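Local coordinates for E3 ubiquitin-protein ligase RNF31 (Mus musculus, PDB 5Y3T) that probably catalyses ubiquitin transfer as a RING-type E3 ligase and, through its UBA region, probably binds HOIL-1, at residues Ser26-Gly38 and Ala76-Asp88. Residues are numbered along the deposited sequence; the frame is centred on the assembly and turned at random.
Sequences SPEEVFSALQYSG and ARKAWLDRHGNLD
Trp-80 turns the edge of its six-membered ring into one face of Tyr-36, the two planes standing at 74°, with Trp-80 CH2 3.5 Å from Tyr-36 CG. The phenol has CG anti to the backbone N (chi1 -165°), which swings it off helix 27-37 and across the end of the indole, while its own edge meets the backbone O of Gly-85 and CB of Leu-87. A second aromatic pair lies at the middle of the helix: the edge of Phe-31 addresses a face of His-84 in an offset T-shaped stack with planes at 82°, Phe-31 CE2 coming within 3.4 Å of His-84 ND1.

Between the two pairs the backbones come closest, the CA atoms of Ser-32 and Gly-85 being 4.3 Å apart. Gly-85 has no side chain to hold them off, and its CA also lies over a face of the Trp-80 indole. Ser-32 OG packs 3.5 Å from Leu-81 CD2.

Near the N-terminal end of helix 27-37, the extended Arg-77 side chain brings NH2 2.6 Å from Glu-29 OE2 in a salt bridge that meets the carboxylate from above its plane; Leu-81 CD1 sits over the centre of the guanidinium. The other oxygen, Glu-29 OE1, accepts from Ser-26 N in a capping box, which helps fix the carboxylate. Helix 42-64 packs on both aromatic side chains of the first pair, through Met-56 on Tyr-36 and Leu-50 and Val-53 on Trp-80, and Glu-28 forms a salt bridge to a basic side chain of another protein's chain.

His-84 and Gly-85 belong to a Schellman motif that ends helix 73-82, and this turn links helix 73-82 to helix 87-107 and packs against helix 27-37 within the all-helical HOIP UBA region.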
ATOM      1  N   SER B  26      -8.856  -7.200  14.293  1.00 48.35           N
ATOM      2  CA  SER B  26      -7.813  -6.184  14.130  1.00 50.56           C
ATOM      3  C   SER B  26      -8.251  -4.808  14.666  1.00 51.58           C
ATOM      4  O   SER B  26      -9.456  -4.478  14.726  1.00 43.73           O
ATOM      5  CB  SER B  26      -7.406  -6.046  12.648  1.00 53.51           C
ATOM      6  OG  SER B  26      -8.436  -5.464  11.839  1.00 60.38           O
ATOM      7  N   PRO B  27      -7.279  -3.975  15.024  1.00 48.08           N
ATOM      8  CA  PRO B  27      -7.696  -2.672  15.529  1.00 46.73           C
ATOM      9  C   PRO B  27      -8.458  -1.775  14.523  1.00 51.29           C
ATOM     10  O   PRO B  27      -9.308  -0.990  14.937  1.00 49.70           O
ATOM     11  CB  PRO B  27      -6.377  -2.046  15.973  1.00 48.41           C
ATOM     12  CG  PRO B  27      -5.525  -3.219  16.330  1.00 48.79           C
ATOM     13  CD  PRO B  27      -5.850  -4.236  15.277  1.00 49.74           C
ATOM     14  N   GLU B  28      -8.191  -1.920  13.229  1.00 53.64           N
ATOM     15  CA  GLU B  28      -8.924  -1.164  12.216  1.00 57.39           C
ATOM     16  C   GLU B  28     -10.393  -1.665  12.020  1.00 59.16           C
ATOM     17  O   GLU B  28     -11.253  -0.860  11.685  1.00 50.96           O
ATOM     18  CB  GLU B  28      -8.168  -1.025  10.871  1.00 62.78           C
ATOM     19  CG  GLU B  28      -7.260  -2.166  10.440  1.00 68.43           C
ATOM     20  CD  GLU B  28      -5.921  -2.144  11.152  1.00 62.29           C
ATOM     21  OE1 GLU B  28      -5.105  -1.247  10.909  1.00 75.05           O
ATOM     22  OE2 GLU B  28      -5.710  -3.005  11.989  1.00 59.01           O
ATOM     23  N   GLU B  29     -10.660  -2.956  12.245  1.00 55.77           N
ATOM     24  CA  GLU B  29     -12.050  -3.478  12.391  1.00 50.67           C
ATOM     25  C   GLU B  29     -12.819  -2.903  13.567  1.00 50.08           C
ATOM     26  O   GLU B  29     -13.968  -2.463  13.424  1.00 49.98           O
ATOM     27  CB  GLU B  29     -12.066  -4.999  12.507  1.00 49.45           C
ATOM     28  CG  GLU B  29     -12.022  -5.675  11.134  1.00 55.51           C
ATOM     29  CD  GLU B  29     -11.623  -7.152  11.119  1.00 60.07           C
ATOM     30  OE1 GLU B  29     -11.098  -7.739  12.097  1.00 56.13           O
ATOM     31  OE2 GLU B  29     -11.802  -7.729  10.037  1.00 72.02           O
ATOM     32  N   VAL B  30     -12.192  -2.896  14.728  1.00 45.98           N
ATOM     33  CA  VAL B  30     -12.853  -2.382  15.907  1.00 48.65           C
ATOM     34  C   VAL B  30     -13.141  -0.911  15.674  1.00 53.51           C
ATOM     35  O   VAL B  30     -14.264  -0.498  15.829  1.00 52.68           O
ATOM     36  CB  VAL B  30     -12.029  -2.594  17.203  1.00 45.19           C
ATOM     37  CG1 VAL B  30     -12.610  -1.827  18.398  1.00 41.13           C
ATOM     38  CG2 VAL B  30     -11.998  -4.063  17.539  1.00 47.67           C
ATOM     39  N   PHE B  31     -12.137  -0.138  15.267  1.00 50.90           N
ATOM     40  CA  PHE B  31     -12.322   1.300  15.133  1.00 51.58           C
ATOM     41  C   PHE B  31     -13.319   1.678  14.005  1.00 50.29           C
ATOM     42  O   PHE B  31     -14.099   2.604  14.164  1.00 51.09           O
ATOM     43  CB  PHE B  31     -10.978   1.969  14.911  1.00 47.18           C
ATOM     44  CG  PHE B  31     -11.052   3.456  14.857  1.00 48.40           C
ATOM     45  CD1 PHE B  31     -11.302   4.198  16.028  1.00 47.59           C
ATOM     46  CD2 PHE B  31     -10.841   4.136  13.651  1.00 47.19           C
ATOM     47  CE1 PHE B  31     -11.351   5.589  16.003  1.00 45.01           C
ATOM     48  CE2 PHE B  31     -10.885   5.538  13.617  1.00 51.12           C
ATOM     49  CZ  PHE B  31     -11.134   6.266  14.798  1.00 50.09           C
ATOM     50  N   SER B  32     -13.259   0.955  12.888  1.00 47.56           N
ATOM     51  CA  SER B  32     -14.165   1.143  11.760  1.00 53.17           C
ATOM     52  C   SER B  32     -15.612   0.935  12.162  1.00 56.95           C
ATOM     53  O   SER B  32     -16.496   1.720  11.753  1.00 62.44           O
ATOM     54  CB  SER B  32     -13.815   0.192  10.612  1.00 53.91           C
ATOM     55  OG  SER B  32     -12.539   0.530  10.061  1.00 52.85           O
ATOM     56  N   ALA B  33     -15.826  -0.088  13.000  1.00 52.08           N
ATOM     57  CA  ALA B  33     -17.119  -0.346  13.594  1.00 48.37           C
ATOM     58  C   ALA B  33     -17.600   0.797  14.477  1.00 50.33           C
ATOM     59  O   ALA B  33     -18.744   1.253  14.318  1.00 49.24           O
ATOM     60  CB  ALA B  33     -17.081  -1.613  14.371  1.00 48.88           C
ATOM     61  N   LEU B  34     -16.727   1.248  15.384  1.00 51.71           N
ATOM     62  CA  LEU B  34     -16.994   2.375  16.279  1.00 54.53           C
ATOM     63  C   LEU B  34     -17.381   3.625  15.495  1.00 58.07           C
ATOM     64  O   LEU B  34     -18.387   4.253  15.795  1.00 59.56           O
ATOM     65  CB  LEU B  34     -15.798   2.674  17.188  1.00 60.83           C
ATOM     66  CG  LEU B  34     -15.419   1.607  18.260  1.00 68.19           C
ATOM     67  CD1 LEU B  34     -14.156   1.939  19.067  1.00 62.37           C
ATOM     68  CD2 LEU B  34     -16.576   1.381  19.207  1.00 67.87           C
ATOM     69  N   GLN B  35     -16.607   3.968  14.481  1.00 57.64           N
ATOM     70  CA  GLN B  35     -16.871   5.184  13.682  1.00 57.13           C
ATOM     71  C   GLN B  35     -18.183   5.137  12.898  1.00 52.49           C
ATOM     72  O   GLN B  35     -18.899   6.130  12.879  1.00 52.06           O
ATOM     73  CB  GLN B  35     -15.776   5.393  12.648  1.00 56.55           C
ATOM     74  CG  GLN B  35     -14.430   5.660  13.242  1.00 53.98           C
ATOM     75  CD  GLN B  35     -14.407   7.020  13.824  1.00 55.18           C
ATOM     76  OE1 GLN B  35     -14.624   7.181  15.007  1.00 66.55           O
ATOM     77  NE2 GLN B  35     -14.169   8.017  12.990  1.00 55.37           N
ATOM     78  N   TYR B  36     -18.457   4.013  12.232  1.00 44.45           N
ATOM     79  CA  TYR B  36     -19.681   3.833  11.453  1.00 49.93           C
ATOM     80  C   TYR B  36     -20.993   3.792  12.278  1.00 50.57           C
ATOM     81  O   TYR B  36     -21.971   4.444  11.930  1.00 53.51           O
ATOM     82  CB  TYR B  36     -19.587   2.563  10.616  1.00 50.32           C
ATOM     83  CG  TYR B  36     -20.628   2.465   9.520  1.00 55.56           C
ATOM     84  CD1 TYR B  36     -20.543   3.266   8.372  1.00 62.58           C
ATOM     85  CD2 TYR B  36     -21.695   1.578   9.614  1.00 59.44           C
ATOM     86  CE1 TYR B  36     -21.500   3.192   7.359  1.00 63.09           C
ATOM     87  CE2 TYR B  36     -22.660   1.497   8.614  1.00 60.12           C
ATOM     88  CZ  TYR B  36     -22.556   2.299   7.484  1.00 62.37           C
ATOM     89  OH  TYR B  36     -23.501   2.222   6.498  1.00 55.68           O
ATOM     90  N   SER B  37     -20.998   3.037  13.365  1.00 50.23           N
ATOM     91  CA  SER B  37     -22.216   2.719  14.086  1.00 48.45           C
ATOM     92  C   SER B  37     -22.371   3.360  15.445  1.00 48.99           C
ATOM     93  O   SER B  37     -23.468   3.382  15.986  1.00 57.92           O
ATOM     94  CB  SER B  37     -22.276   1.233  14.266  1.00 47.31           C
ATOM     95  OG  SER B  37     -21.325   0.873  15.223  1.00 45.75           O
ATOM     96  N   GLY B  38     -21.281   3.827  16.036  1.00 57.11           N
ATOM     97  CA  GLY B  38     -21.295   4.251  17.427  1.00 54.11           C
ATOM     98  C   GLY B  38     -21.567   3.122  18.447  1.00 54.29           C
ATOM     99  O   GLY B  38     -21.726   3.402  19.629  1.00 53.18           O
ATOM    100  N   ALA B  76     -13.815  -4.828  -0.951  1.00 50.92           N
ATOM    101  CA  ALA B  76     -14.706  -3.939  -0.229  1.00 50.18           C
ATOM    102  C   ALA B  76     -14.178  -3.735   1.168  1.00 52.90           C
ATOM    103  O   ALA B  76     -14.155  -2.593   1.640  1.00 52.34           O
ATOM    104  CB  ALA B  76     -16.122  -4.519  -0.181  1.00 53.97           C
ATOM    105  N   ARG B  77     -13.755  -4.839   1.799  1.00 46.37           N
ATOM    106  CA  ARG B  77     -13.275  -4.879   3.178  1.00 50.00           C
ATOM    107  C   ARG B  77     -12.034  -4.048   3.316  1.00 52.34           C
ATOM    108  O   ARG B  77     -11.916  -3.224   4.231  1.00 53.22           O
ATOM    109  CB  ARG B  77     -12.955  -6.342   3.623  1.00 55.28           C
ATOM    110  CG  ARG B  77     -12.458  -6.539   5.054  1.00 56.60           C
ATOM    111  CD  ARG B  77     -12.138  -8.009   5.404  1.00 60.30           C
ATOM    112  NE  ARG B  77     -11.557  -8.151   6.768  1.00 71.05           N
ATOM    113  CZ  ARG B  77     -10.241  -8.117   7.106  1.00 86.44           C
ATOM    114  NH1 ARG B  77      -9.273  -7.957   6.191  1.00 91.03           N
ATOM    115  NH2 ARG B  77      -9.860  -8.238   8.390  1.00 82.73           N
ATOM    116  N   LYS B  78     -11.098  -4.269   2.410  1.00 52.51           N
ATOM    117  CA  LYS B  78      -9.821  -3.571   2.456  1.00 55.99           C
ATOM    118  C   LYS B  78     -10.079  -2.042   2.388  1.00 54.88           C
ATOM    119  O   LYS B  78      -9.533  -1.293   3.189  1.00 47.09           O
ATOM    120  CB  LYS B  78      -8.940  -4.078   1.326  1.00 60.37           C
ATOM    121  CG  LYS B  78      -7.519  -3.539   1.291  1.00 70.12           C
ATOM    122  CD  LYS B  78      -6.586  -4.401   0.412  1.00 83.03           C
ATOM    123  CE  LYS B  78      -7.208  -5.075  -0.849  1.00 89.35           C
ATOM    124  NZ  LYS B  78      -7.714  -4.200  -1.963  1.00 83.30           N
ATOM    125  N   ALA B  79     -10.993  -1.618   1.511  1.00 49.23           N
ATOM    126  CA  ALA B  79     -11.348  -0.190   1.363  1.00 50.78           C
ATOM    127  C   ALA B  79     -12.082   0.375   2.589  1.00 51.14           C
ATOM    128  O   ALA B  79     -11.708   1.404   3.132  1.00 51.98           O
ATOM    129  CB  ALA B  79     -12.159   0.031   0.091  1.00 46.37           C
ATOM    130  N   TRP B  80     -13.138  -0.302   3.003  1.00 50.88           N
ATOM    131  CA  TRP B  80     -13.819  -0.012   4.264  1.00 49.29           C
ATOM    132  C   TRP B  80     -12.827   0.219   5.407  1.00 43.30           C
ATOM    133  O   TRP B  80     -12.877   1.204   6.118  1.00 52.61           O
ATOM    134  CB  TRP B  80     -14.795  -1.155   4.554  1.00 49.05           C
ATOM    135  CG  TRP B  80     -15.249  -1.285   5.962  1.00 54.25           C
ATOM    136  CD1 TRP B  80     -14.776  -2.142   6.940  1.00 61.44           C
ATOM    137  CD2 TRP B  80     -16.296  -0.573   6.546  1.00 57.20           C
ATOM    138  NE1 TRP B  80     -15.474  -1.976   8.123  1.00 57.38           N
ATOM    139  CE2 TRP B  80     -16.412  -1.014   7.902  1.00 57.80           C
ATOM    140  CE3 TRP B  80     -17.158   0.390   6.067  1.00 49.46           C
ATOM    141  CZ2 TRP B  80     -17.321  -0.515   8.739  1.00 56.05           C
ATOM    142  CZ3 TRP B  80     -18.044   0.873   6.880  1.00 57.78           C
ATOM    143  CH2 TRP B  80     -18.133   0.439   8.225  1.00 62.42           C
ATOM    144  N   LEU B  81     -11.891  -0.679   5.546  1.00 45.73           N
ATOM    145  CA  LEU B  81     -10.941  -0.624   6.644  1.00 46.63           C
ATOM    146  C   LEU B  81      -9.838   0.383   6.480  1.00 44.34           C
ATOM    147  O   LEU B  81      -9.391   0.919   7.479  1.00 55.18           O
ATOM    148  CB  LEU B  81     -10.292  -1.991   6.879  1.00 46.47           C
ATOM    149  CG  LEU B  81     -11.184  -3.085   7.469  1.00 45.52           C
ATOM    150  CD1 LEU B  81     -10.283  -4.249   7.781  1.00 43.15           C
ATOM    151  CD2 LEU B  81     -11.913  -2.642   8.725  1.00 48.09           C
ATOM    152  N   ASP B  82      -9.373   0.657   5.263  1.00 46.41           N
ATOM    153  CA  ASP B  82      -8.323   1.679   5.114  1.00 50.95           C
ATOM    154  C   ASP B  82      -8.879   3.086   5.342  1.00 53.22           C
ATOM    155  O   ASP B  82      -8.136   3.970   5.767  1.00 48.94           O
ATOM    156  CB  ASP B  82      -7.591   1.565   3.775  1.00 60.07           C
ATOM    157  CG  ASP B  82      -6.810   0.240   3.644  1.00 63.22           C
ATOM    158  OD1 ASP B  82      -6.485  -0.454   4.657  1.00 63.31           O
ATOM    159  OD2 ASP B  82      -6.554  -0.126   2.489  1.00 71.88           O
ATOM    160  N   ARG B  83     -10.195   3.259   5.157  1.00 45.57           N
ATOM    161  CA  ARG B  83     -10.832   4.514   5.406  1.00 44.42           C
ATOM    162  C   ARG B  83     -11.616   4.469   6.699  1.00 47.38           C
ATOM    163  O   ARG B  83     -12.516   5.285   6.926  1.00 44.58           O
ATOM    164  CB  ARG B  83     -11.717   4.883   4.221  1.00 45.29           C
ATOM    165  CG  ARG B  83     -10.977   4.947   2.890  1.00 48.70           C
ATOM    166  CD  ARG B  83      -9.662   5.741   2.919  1.00 49.49           C
ATOM    167  NE  ARG B  83      -9.824   7.085   3.476  1.00 51.02           N
ATOM    168  CZ  ARG B  83      -8.830   7.899   3.847  1.00 47.16           C
ATOM    169  NH1 ARG B  83      -7.551   7.540   3.756  1.00 46.50           N
ATOM    170  NH2 ARG B  83      -9.132   9.097   4.317  1.00 46.71           N
ATOM    171  N   HIS B  84     -11.278   3.546   7.578  1.00 46.18           N
ATOM    172  CA  HIS B  84     -11.869   3.588   8.924  1.00 53.22           C
ATOM    173  C   HIS B  84     -13.378   3.706   8.985  1.00 47.01           C
ATOM    174  O   HIS B  84     -13.896   4.373   9.859  1.00 48.94           O
ATOM    175  CB  HIS B  84     -11.234   4.715   9.749  1.00 45.77           C
ATOM    176  CG  HIS B  84      -9.819   4.432  10.117  1.00 51.62           C
ATOM    177  ND1 HIS B  84      -9.025   5.336  10.788  1.00 47.52           N
ATOM    178  CD2 HIS B  84      -9.048   3.334   9.896  1.00 50.73           C
ATOM    179  CE1 HIS B  84      -7.827   4.812  10.960  1.00 48.17           C
ATOM    180  NE2 HIS B  84      -7.824   3.590  10.451  1.00 50.76           N
ATOM    181  N   GLY B  85     -14.074   3.023   8.089  1.00 47.23           N
ATOM    182  CA  GLY B  85     -15.537   2.973   8.153  1.00 50.87           C
ATOM    183  C   GLY B  85     -16.266   4.167   7.543  1.00 51.88           C
ATOM    184  O   GLY B  85     -17.497   4.270   7.661  1.00 51.95           O
ATOM    185  N   ASN B  86     -15.547   5.062   6.869  1.00 46.60           N
ATOM    186  CA  ASN B  86     -16.217   6.113   6.107  1.00 49.14           C
ATOM    187  C   ASN B  86     -16.763   5.517   4.811  1.00 52.14           C
ATOM    188  O   ASN B  86     -15.988   5.238   3.906  1.00 48.29           O
ATOM    189  CB  ASN B  86     -15.245   7.240   5.808  1.00 54.26           C
ATOM    190  CG  ASN B  86     -15.892   8.414   5.107  1.00 53.20           C
ATOM    191  OD1 ASN B  86     -16.707   8.260   4.178  1.00 58.37           O
ATOM    192  ND2 ASN B  86     -15.491   9.604   5.512  1.00 46.52           N
ATOM    193  N   LEU B  87     -18.094   5.368   4.705  1.00 52.55           N
ATOM    194  CA  LEU B  87     -18.709   4.695   3.548  1.00 54.60           C
ATOM    195  C   LEU B  87     -18.330   5.300   2.197  1.00 53.57           C
ATOM    196  O   LEU B  87     -17.833   4.584   1.302  1.00 61.58           O
ATOM    197  CB  LEU B  87     -20.233   4.617   3.666  1.00 55.84           C
ATOM    198  CG  LEU B  87     -20.925   3.624   2.734  1.00 60.56           C
ATOM    199  CD1 LEU B  87     -20.202   2.296   2.763  1.00 60.18           C
ATOM    200  CD2 LEU B  87     -22.407   3.417   3.081  1.00 60.81           C
ATOM    201  N   ASP B  88     -18.488   6.606   2.067  1.00 46.51           N
ATOM    202  CA  ASP B  88     -18.231   7.291   0.782  1.00 52.05           C
ATOM    203  C   ASP B  88     -16.733   7.246   0.428  1.00 50.91           C
ATOM    204  O   ASP B  88     -16.362   7.178  -0.727  1.00 50.09           O
ATOM    205  CB  ASP B  88     -18.674   8.773   0.779  1.00 52.22           C
ATOM    206  CG  ASP B  88     -19.955   9.053  -0.033  1.00 57.37           C
ATOM    207  OD1 ASP B  88     -20.333   8.299  -0.968  1.00 61.70           O
ATOM    208  OD2 ASP B  88     -20.569  10.114   0.261  1.00 64.53           O
TER